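Local coordinates for p800 reaction center core protein (Heliobacterium modesticaldum, PDB 5V8K), which forms, as a homodimer, the core of a photosynthetic reaction center that carries bacteriochlorophylls and probably shares a 4Fe-4S cluster between its two subunits, at residues Ile359-Thr363 with Gly374-Phe379; Trp463-Ala469 with Thr498-Ser504. All coordinates share one frame; numbering follows the deposited sequence.

Contact 1. Residues Ile359-Thr363 with Gly374-Phe379; sequences INIGT and GSISEF. With GBF (Bacteriochlorophyll g), chain Z.
Ile361, Gly362 and Thr363 lie across the first turn of helix 376-401, an apolar contact between an extended loop and a helix N terminus, with waters at its margin. CG2 of Ile361 sits over one face of the Phe379 ring, 4.0 Å from the ring centroid and 14° off its normal. The ring reaches this methyl because CG of Phe379 stands anti to the backbone N (chi1 -180°); its edge meets C2D of the bacteriochlorophyll g. Beside it, CD1 of Ile376 comes within 4.1 Å of Ile361 CB and also packs against the backbone of Ile359. CG2 of Thr363 is pushed against the helix backbone, 3.4 Å from Phe379 N, whereas OG1 of Thr363 turns to Gly374 and is hydrogen-bonded to Asp367. One water accepts from Ile376 N at 2.8 Å, its arm to Asn360 OD1 being modelled too short and doubtful; another accepts from Thr363 N at 3.1 Å. Side chains of helix 311-344 pack on Ile359, Ile361 and Phe379. The helix start itself is closed reciprocally: Ser377 N donates to Ser375 OG over 3.1 Å, and Ser375 N to Glu378 OE1 over 2.9 Å, nearly straight at 170° and on the anti side of the carboxylate, whose OE2 is held by Tyr458. This is a capping box, here at the head of a helix lining a bacteriochlorophyll pocket.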
loop_
_atom_site.group_PDB
_atom_site.type_symbol
_atom_site.label_atom_id
_atom_site.label_comp_id
_atom_site.label_asym_id
_atom_site.label_seq_id
_atom_site.Cartn_x
_atom_site.Cartn_y
_atom_site.Cartn_z
ATOM N N ILE A 359 8.284 -28.407 -2.771
ATOM C CA ILE A 359 9.136 -28.590 -1.605
ATOM C C ILE A 359 8.249 -29.010 -0.444
ATOM O O ILE A 359 7.317 -28.294 -0.058
ATOM C CB ILE A 359 9.928 -27.317 -1.274
ATOM C CG1 ILE A 359 10.873 -26.992 -2.428
ATOM C CG2 ILE A 359 10.709 -27.529 0.009
ATOM C CD1 ILE A 359 11.517 -25.665 -2.309
ATOM N N ASN A 360 8.550 -30.162 0.129
ATOM C CA ASN A 360 7.711 -30.811 1.124
ATOM C C ASN A 360 8.579 -31.234 2.291
ATOM O O ASN A 360 9.319 -32.209 2.189
ATOM C CB ASN A 360 7.003 -32.030 0.542
ATOM C CG ASN A 360 6.046 -32.642 1.515
ATOM O OD1 ASN A 360 5.629 -31.993 2.465
ATOM N ND2 ASN A 360 5.676 -33.891 1.285
ATOM N N ILE A 361 8.456 -30.518 3.391
ATOM C CA ILE A 361 9.209 -30.734 4.617
ATOM C C ILE A 361 8.216 -30.763 5.773
ATOM O O ILE A 361 7.338 -29.903 5.848
ATOM C CB ILE A 361 10.226 -29.593 4.853
ATOM C CG1 ILE A 361 11.160 -29.421 3.648
ATOM C CG2 ILE A 361 11.015 -29.873 6.103
ATOM C CD1 ILE A 361 12.112 -28.231 3.785
ATOM N N GLY A 362 8.408 -31.691 6.711
ATOM C CA GLY A 362 7.598 -31.767 7.911
ATOM C C GLY A 362 8.177 -30.967 9.064
ATOM O O GLY A 362 9.065 -30.130 8.896
ATOM N N THR A 363 7.672 -31.273 10.269
ATOM C CA THR A 363 8.034 -30.582 11.508
ATOM C C THR A 363 8.399 -31.605 12.586
ATOM O O THR A 363 7.758 -31.683 13.639
ATOM C CB THR A 363 6.881 -29.694 11.967
ATOM O OG1 THR A 363 5.716 -30.493 12.244
ATOM C CG2 THR A 363 6.542 -28.663 10.881
ATOM N N GLY A 374 2.941 -32.341 11.737
ATOM C CA GLY A 374 2.816 -31.204 10.853
ATOM C C GLY A 374 3.258 -31.463 9.428
ATOM O O GLY A 374 3.910 -32.440 9.100
ATOM N N SER A 375 2.889 -30.544 8.557
ATOM C CA SER A 375 3.215 -30.642 7.143
ATOM C C SER A 375 4.076 -29.435 6.746
ATOM O O SER A 375 4.471 -28.623 7.589
ATOM C CB SER A 375 1.930 -30.689 6.330
ATOM O OG SER A 375 1.347 -29.387 6.341
ATOM N N ILE A 376 4.300 -29.285 5.436
ATOM C CA ILE A 376 5.016 -28.120 4.930
ATOM C C ILE A 376 4.312 -26.844 5.347
ATOM O O ILE A 376 4.958 -25.797 5.497
ATOM C CB ILE A 376 5.205 -28.223 3.395
ATOM C CG1 ILE A 376 5.985 -27.032 2.832
ATOM C CG2 ILE A 376 3.899 -28.321 2.670
ATOM C CD1 ILE A 376 7.457 -27.063 3.253
ATOM N N SER A 377 2.988 -26.905 5.559
ATOM C CA SER A 377 2.228 -25.715 5.973
ATOM C C SER A 377 2.692 -25.220 7.338
ATOM O O SER A 377 2.976 -24.037 7.507
ATOM C CB SER A 377 0.711 -25.997 6.009
ATOM O OG SER A 377 -0.038 -24.823 6.332
ATOM N N GLU A 378 2.767 -26.113 8.320
ATOM C CA GLU A 378 3.335 -25.765 9.624
ATOM C C GLU A 378 4.827 -25.390 9.541
ATOM O O GLU A 378 5.262 -24.435 10.192
ATOM C CB GLU A 378 3.163 -26.924 10.607
ATOM C CG GLU A 378 1.824 -27.023 11.227
ATOM C CD GLU A 378 0.756 -27.650 10.330
ATOM O OE1 GLU A 378 1.119 -28.423 9.384
ATOM O OE2 GLU A 378 -0.447 -27.366 10.595
ATOM N N PHE A 379 5.638 -26.140 8.792
ATOM C CA PHE A 379 7.062 -25.802 8.706
ATOM C C PHE A 379 7.257 -24.372 8.207
ATOM O O PHE A 379 7.934 -23.565 8.860
ATOM C CB PHE A 379 7.812 -26.807 7.817
ATOM C CG PHE A 379 9.310 -26.507 7.691
ATOM C CD1 PHE A 379 10.214 -27.038 8.596
ATOM C CD2 PHE A 379 9.793 -25.683 6.688
ATOM C CE1 PHE A 379 11.587 -26.773 8.500
ATOM C CE2 PHE A 379 11.168 -25.409 6.573
ATOM C CZ PHE A 379 12.062 -25.950 7.491
HETATM MG MG GBF Z . 13.728 -24.094 12.849
HETATM C CHA GBF Z . 11.184 -26.103 14.093
HETATM C CHB GBF Z . 12.687 -21.545 14.610
HETATM C CHC GBF Z . 16.656 -22.523 11.848
HETATM C CHD GBF Z . 14.955 -27.067 11.223
HETATM N NA GBF Z . 12.238 -23.855 14.079
HETATM C C1A GBF Z . 11.335 -24.695 14.611
HETATM C C2A GBF Z . 10.148 -24.047 15.241
HETATM C C3A GBF Z . 10.788 -22.718 15.594
HETATM C C4A GBF Z . 11.972 -22.695 14.683
HETATM C CMA GBF Z . 9.807 -21.570 15.335
HETATM C CAA GBF Z . 9.519 -24.726 16.470
HETATM C CBA GBF Z . 10.589 -25.195 17.454
HETATM C CGA GBF Z . 9.967 -26.094 18.497
HETATM O O1A GBF Z . 9.180 -26.979 18.202
HETATM O O2A GBF Z . 10.515 -26.086 19.839
HETATM N NB GBF Z . 14.532 -22.251 13.164
HETATM C C1B GBF Z . 13.985 -21.310 13.942
HETATM C C2B GBF Z . 14.817 -20.205 13.991
HETATM C C3B GBF Z . 15.933 -20.528 13.212
HETATM C C4B GBF Z . 15.703 -21.812 12.712
HETATM C CMB GBF Z . 14.504 -18.961 14.785
HETATM C CAB GBF Z . 17.154 -19.739 12.925
HETATM C CBB GBF Z . 17.524 -18.616 13.482
HETATM N NC GBF Z . 15.383 -24.682 11.821
HETATM C C1C GBF Z . 16.426 -23.934 11.481
HETATM C C2C GBF Z . 17.539 -24.375 10.610
HETATM C C3C GBF Z . 16.937 -25.695 10.545
HETATM C C4C GBF Z . 15.730 -25.832 11.195
HETATM C CMC GBF Z . 17.361 -23.621 9.306
HETATM C CAC GBF Z . 17.539 -26.813 9.775
HETATM C CBC GBF Z . 18.861 -26.674 9.051
HETATM N ND GBF Z . 13.353 -26.064 12.715
HETATM C C1D GBF Z . 13.738 -27.122 12.011
HETATM C C2D GBF Z . 12.901 -28.490 11.975
HETATM C C3D GBF Z . 11.956 -27.887 12.811
HETATM C C4D GBF Z . 12.189 -26.556 13.247
HETATM C CMD GBF Z . 13.067 -29.808 11.289
HETATM C CAD GBF Z . 10.643 -28.268 13.368
HETATM O OBD GBF Z . 9.998 -29.367 13.475
HETATM C CBD GBF Z . 10.124 -27.131 14.178
HETATM C CGD GBF Z . 8.848 -26.614 13.601
HETATM O O1D GBF Z . 8.746 -26.201 12.461
HETATM O O2D GBF Z . 7.663 -26.620 14.393
HETATM C CED GBF Z . 6.452 -26.268 13.718
HETATM C C1 GBF Z . 10.186 -27.150 20.723
HETATM C C2 GBF Z . 10.358 -26.733 22.170
HETATM C C3 GBF Z . 11.533 -26.826 22.811
HETATM C C4 GBF Z . 12.769 -27.339 22.137
HETATM C C5 GBF Z . 11.615 -26.387 24.248
HETATM O O HOH W 1 3.914 -31.768 4.134
HETATM O O HOH W 2 5.620 -33.584 10.475
#

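Contact 2. Residues Trp463-Ala469 with Thr498-Ser504; sequences WMGSFVA and TNMGYFS. With GB0 (Bacteriochlorophyll g'), chain C.
Tyr502 takes chi1 85°, which sets its ring between its own backbone N and carbonyl carbon, while CG of Phe467 lies anti to its carbonyl carbon (chi1 -57°); the two side chains then run side by side in the same direction. CD1 of Phe467 approaches the Tyr502 ring at its edge, 3.6 Å from CE2 of Tyr502, with the ring planes inclined at 72°. The tail of bacteriochlorophyll g' threads past both: its C7 lies over a face of the Tyr502 ring, 3.6 Å from Tyr502 CZ, and its C13 meets the edge of Phe467. Tyr502 OH is hydrogen-bonded to a separate bacteriochlorophyll g. The loop 463-469 is laid over the N terminus of helix 502-513, with Gly501 as N-cap residue, and Phe467 O accepts from Phe503 N at 3.0 Å. A water accepts from Tyr502 N and donates to Ser466 O, so backbone groups of the loop and a water serve the first helical N-H groups. Gly501 CA lies 3.3 Å from Trp463 O and 3.3 Å from Ser466 O, so the chains pass close together at this glycine. Ser504 OG accepts from Ala469 N at 2.9 Å, and Gly501 N donates weakly to Val468 O. Farther back, Trp463 N donates to Met500 O over 2.8 Å. Phe514 of the second subunit packs on Val468 and Ser504.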
loop_
_atom_site.group_PDB
_atom_site.type_symbol
_atom_site.label_atom_id
_atom_site.label_comp_id
_atom_site.label_asym_id
_atom_site.label_seq_id
_atom_site.Cartn_x
_atom_site.Cartn_y
_atom_site.Cartn_z
ATOM N N TRP A 463 -3.584 -22.699 3.633
ATOM C CA TRP A 463 -2.421 -23.499 3.269
ATOM C C TRP A 463 -1.183 -22.602 3.285
ATOM O O TRP A 463 -1.116 -21.599 2.563
ATOM C CB TRP A 463 -2.628 -24.131 1.893
ATOM C CG TRP A 463 -1.475 -24.974 1.400
ATOM C CD1 TRP A 463 -0.604 -24.676 0.384
ATOM C CD2 TRP A 463 -1.078 -26.243 1.902
ATOM N NE1 TRP A 463 0.283 -25.702 0.208
ATOM C CE2 TRP A 463 0.017 -26.677 1.130
ATOM C CE3 TRP A 463 -1.558 -27.069 2.920
ATOM C CZ2 TRP A 463 0.646 -27.871 1.355
ATOM C CZ3 TRP A 463 -0.949 -28.252 3.132
ATOM C CH2 TRP A 463 0.151 -28.655 2.355
ATOM N N MET A 464 -0.228 -22.908 4.151
ATOM C CA MET A 464 0.926 -22.042 4.292
ATOM C C MET A 464 2.163 -22.614 3.586
ATOM O O MET A 464 3.266 -22.083 3.739
ATOM C CB MET A 464 1.158 -21.771 5.780
ATOM C CG MET A 464 -0.033 -21.023 6.472
ATOM S SD MET A 464 -0.373 -19.378 5.776
ATOM C CE MET A 464 0.963 -18.457 6.497
ATOM N N GLY A 465 1.986 -23.659 2.784
ATOM C CA GLY A 465 3.055 -24.128 1.928
ATOM C C GLY A 465 3.286 -23.303 0.682
ATOM O O GLY A 465 4.315 -23.485 0.022
ATOM N N SER A 466 2.400 -22.352 0.403
ATOM C CA SER A 466 2.321 -21.670 -0.876
ATOM C C SER A 466 1.512 -20.402 -0.646
ATOM O O SER A 466 0.701 -20.345 0.275
ATOM C CB SER A 466 1.681 -22.583 -1.945
ATOM O OG SER A 466 1.497 -21.895 -3.174
ATOM N N PHE A 467 1.726 -19.383 -1.493
ATOM C CA PHE A 467 0.919 -18.179 -1.393
ATOM C C PHE A 467 -0.412 -18.322 -2.145
ATOM O O PHE A 467 -1.336 -17.526 -1.905
ATOM C CB PHE A 467 1.679 -16.929 -1.922
ATOM C CG PHE A 467 2.984 -16.649 -1.242
ATOM C CD1 PHE A 467 3.126 -16.823 0.118
ATOM C CD2 PHE A 467 4.083 -16.228 -1.985
ATOM C CE1 PHE A 467 4.323 -16.565 0.739
ATOM C CE2 PHE A 467 5.285 -15.963 -1.376
ATOM C CZ PHE A 467 5.411 -16.140 -0.002
ATOM N N VAL A 468 -0.535 -19.291 -3.049
ATOM C CA VAL A 468 -1.771 -19.542 -3.785
ATOM C C VAL A 468 -2.295 -20.927 -3.460
ATOM O O VAL A 468 -1.666 -21.668 -2.694
ATOM C CB VAL A 468 -1.574 -19.379 -5.301
ATOM C CG1 VAL A 468 -1.168 -17.961 -5.610
ATOM C CG2 VAL A 468 -0.533 -20.315 -5.802
ATOM N N ALA A 469 -3.455 -21.277 -4.025
ATOM C CA ALA A 469 -4.037 -22.601 -3.835
ATOM C C ALA A 469 -3.183 -23.680 -4.475
ATOM O O ALA A 469 -2.600 -23.486 -5.543
ATOM C CB ALA A 469 -5.459 -22.687 -4.419
ATOM N N THR A 498 -7.768 -25.562 4.575
ATOM C CA THR A 498 -8.041 -25.397 3.162
ATOM C C THR A 498 -6.758 -25.643 2.339
ATOM O O THR A 498 -5.649 -25.706 2.856
ATOM C CB THR A 498 -8.586 -23.993 2.856
ATOM O OG1 THR A 498 -7.519 -23.034 2.905
ATOM C CG2 THR A 498 -9.714 -23.551 3.831
ATOM N N ASN A 499 -6.925 -25.766 1.040
ATOM C CA ASN A 499 -5.817 -25.828 0.107
ATOM C C ASN A 499 -5.452 -24.459 -0.444
ATOM O O ASN A 499 -4.776 -24.382 -1.478
ATOM C CB ASN A 499 -6.136 -26.790 -1.037
ATOM C CG ASN A 499 -7.241 -26.292 -1.961
ATOM O OD1 ASN A 499 -7.971 -25.358 -1.662
ATOM N ND2 ASN A 499 -7.342 -26.926 -3.122
ATOM N N MET A 500 -5.856 -23.387 0.233
ATOM C CA MET A 500 -5.695 -22.018 -0.269
ATOM C C MET A 500 -4.577 -21.290 0.462
ATOM O O MET A 500 -4.680 -21.028 1.663
ATOM C CB MET A 500 -6.988 -21.212 -0.139
ATOM C CG MET A 500 -8.179 -21.784 -0.918
ATOM S SD MET A 500 -9.627 -20.698 -0.797
ATOM C CE MET A 500 -10.069 -20.914 0.914
ATOM N N GLY A 501 -3.513 -20.959 -0.275
ATOM C CA GLY A 501 -2.583 -19.948 0.178
ATOM C C GLY A 501 -3.277 -18.596 0.326
ATOM O O GLY A 501 -4.383 -18.369 -0.166
ATOM N N TYR A 502 -2.602 -17.689 1.028
ATOM C CA TYR A 502 -3.277 -16.493 1.533
ATOM C C TYR A 502 -3.905 -15.662 0.413
ATOM O O TYR A 502 -4.953 -15.026 0.607
ATOM C CB TYR A 502 -2.299 -15.645 2.344
ATOM C CG TYR A 502 -1.434 -14.692 1.558
ATOM C CD1 TYR A 502 -1.848 -13.408 1.305
ATOM C CD2 TYR A 502 -0.170 -15.076 1.098
ATOM C CE1 TYR A 502 -1.069 -12.531 0.595
ATOM C CE2 TYR A 502 0.627 -14.193 0.382
ATOM C CZ TYR A 502 0.171 -12.927 0.136
ATOM O OH TYR A 502 0.968 -12.041 -0.568
ATOM N N PHE A 503 -3.263 -15.613 -0.744
ATOM C CA PHE A 503 -3.785 -14.819 -1.855
ATOM C C PHE A 503 -5.104 -15.407 -2.380
ATOM O O PHE A 503 -6.073 -14.677 -2.616
ATOM C CB PHE A 503 -2.693 -14.722 -2.920
ATOM C CG PHE A 503 -3.031 -13.905 -4.130
ATOM C CD1 PHE A 503 -3.729 -14.469 -5.170
ATOM C CD2 PHE A 503 -2.534 -12.607 -4.285
ATOM C CE1 PHE A 503 -4.020 -13.746 -6.295
ATOM C CE2 PHE A 503 -2.826 -11.858 -5.457
ATOM C CZ PHE A 503 -3.570 -12.438 -6.446
ATOM N N SER A 504 -5.167 -16.733 -2.526
ATOM C CA SER A 504 -6.388 -17.394 -2.954
ATOM C C SER A 504 -7.453 -17.309 -1.863
ATOM O O SER A 504 -8.636 -17.143 -2.151
ATOM C CB SER A 504 -6.082 -18.849 -3.298
ATOM O OG SER A 504 -5.185 -18.940 -4.390
HETATM C C1 GB0 C . 1.336 -6.182 5.365
HETATM C C2 GB0 C . 1.183 -7.672 5.431
HETATM C C3 GB0 C . 0.747 -8.302 4.369
HETATM C C4 GB0 C . 0.407 -7.584 3.111
HETATM C C5 GB0 C . 0.595 -9.765 4.463
HETATM C C6 GB0 C . 1.365 -10.435 3.359
HETATM N NB GB0 C . -5.365 -3.962 -1.306
HETATM N ND GB0 C . -6.835 -6.593 1.259
HETATM C C10 GB0 C . 1.671 -14.154 4.336
HETATM C C11 GB0 C . 2.954 -14.940 4.159
HETATM C C12 GB0 C . 2.620 -16.384 3.863
HETATM C C13 GB0 C . 3.532 -17.340 4.089
HETATM C C14 GB0 C . 4.862 -17.010 4.672
HETATM C C15 GB0 C . 3.282 -18.784 3.751
HETATM C C1A GB0 C . -4.520 -5.079 2.667
HETATM C C1B GB0 C . -4.615 -2.899 -1.023
HETATM C C1C GB0 C . -7.526 -5.809 -2.510
HETATM C C1D GB0 C . -7.802 -7.465 1.334
HETATM C C2A GB0 C . -3.737 -4.143 3.562
HETATM C C2B GB0 C . -4.548 -2.114 -2.159
HETATM C C2C GB0 C . -8.395 -6.545 -3.466
HETATM C C2D GB0 C . -8.090 -8.354 2.612
HETATM C C3A GB0 C . -3.806 -2.859 2.766
HETATM C C3B GB0 C . -5.283 -2.710 -3.158
HETATM C C3C GB0 C . -8.865 -7.358 -2.324
HETATM C C3D GB0 C . -7.013 -7.735 3.241
HETATM C C4A GB0 C . -4.270 -3.434 1.461
HETATM C C4B GB0 C . -5.831 -3.855 -2.580
HETATM C C4C GB0 C . -8.344 -7.045 -1.081
HETATM C C4D GB0 C . -6.296 -6.731 2.518
HETATM C C7 GB0 C . 1.148 -11.915 3.489
HETATM C C8 GB0 C . 1.948 -12.675 4.241
HETATM C C9 GB0 C . 3.056 -12.053 5.028
HETATM C CAA GB0 C . -2.302 -4.594 3.792
HETATM C CAB GB0 C . -5.355 -2.098 -4.513
HETATM C CAC GB0 C . -9.841 -8.465 -2.401
HETATM C CAD GB0 C . -6.386 -7.861 4.560
HETATM C CBA GB0 C . -1.606 -3.713 4.825
HETATM C CBB GB0 C . -6.212 -2.347 -5.447
HETATM C CBC GB0 C . -10.493 -8.893 -3.695
HETATM C CBD GB0 C . -5.252 -6.879 4.620
HETATM C CED GB0 C . -2.525 -8.528 6.604
HETATM C CGA GB0 C . -0.209 -4.215 5.109
HETATM C CGD GB0 C . -4.022 -7.673 4.856
HETATM C CHA GB0 C . -5.301 -6.155 3.322
HETATM C CHB GB0 C . -4.041 -2.715 0.320
HETATM C CHC GB0 C . -6.765 -4.783 -3.253
HETATM C CHD GB0 C . -8.661 -7.725 0.173
HETATM C CMA GB0 C . -4.835 -1.814 3.258
HETATM C CMB GB0 C . -3.748 -0.880 -2.360
HETATM C CMC GB0 C . -9.446 -5.595 -4.050
HETATM C CMD GB0 C . -9.071 -9.390 2.960
HETATM N NA GB0 C . -4.991 -4.549 1.536
HETATM N NC GB0 C . -7.461 -6.043 -1.210
HETATM O O1A GB0 C . 0.784 -3.523 4.927
HETATM O O1D GB0 C . -3.433 -8.328 4.005
HETATM O O2A GB0 C . 0.009 -5.635 5.316
HETATM O O2D GB0 C . -3.557 -7.666 6.197
HETATM O OBD GB0 C . -6.642 -8.529 5.616
HETATM MG MG GB0 C . -6.271 -5.081 0.120
HETATM O O HOH W 3 -0.213 -18.599 2.321
#

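Following the chain from its N terminus, loop 359-363 comes after helix 311-344; the chain then passes through helix 364-370 and returns at 374-379, so contact 1 closes a short excursion. Helix 376-401 and the later helices up to 449-459 lead to loop 463-469. Contact 2 closes a longer excursion, through helix 475-488, when 498-504 comes back to it. The two closures are in series, neither nested nor crossed, yet their centres are only about 13 Å apart. They meet where Ser377 OG lies 2.9 Å from Met464 N, a probable hydrogen bond, and where Trp463 packs on Ile376. Through loop 463-469, which touches both, the starts of helices 376-401 and 502-513 are linked indirectly.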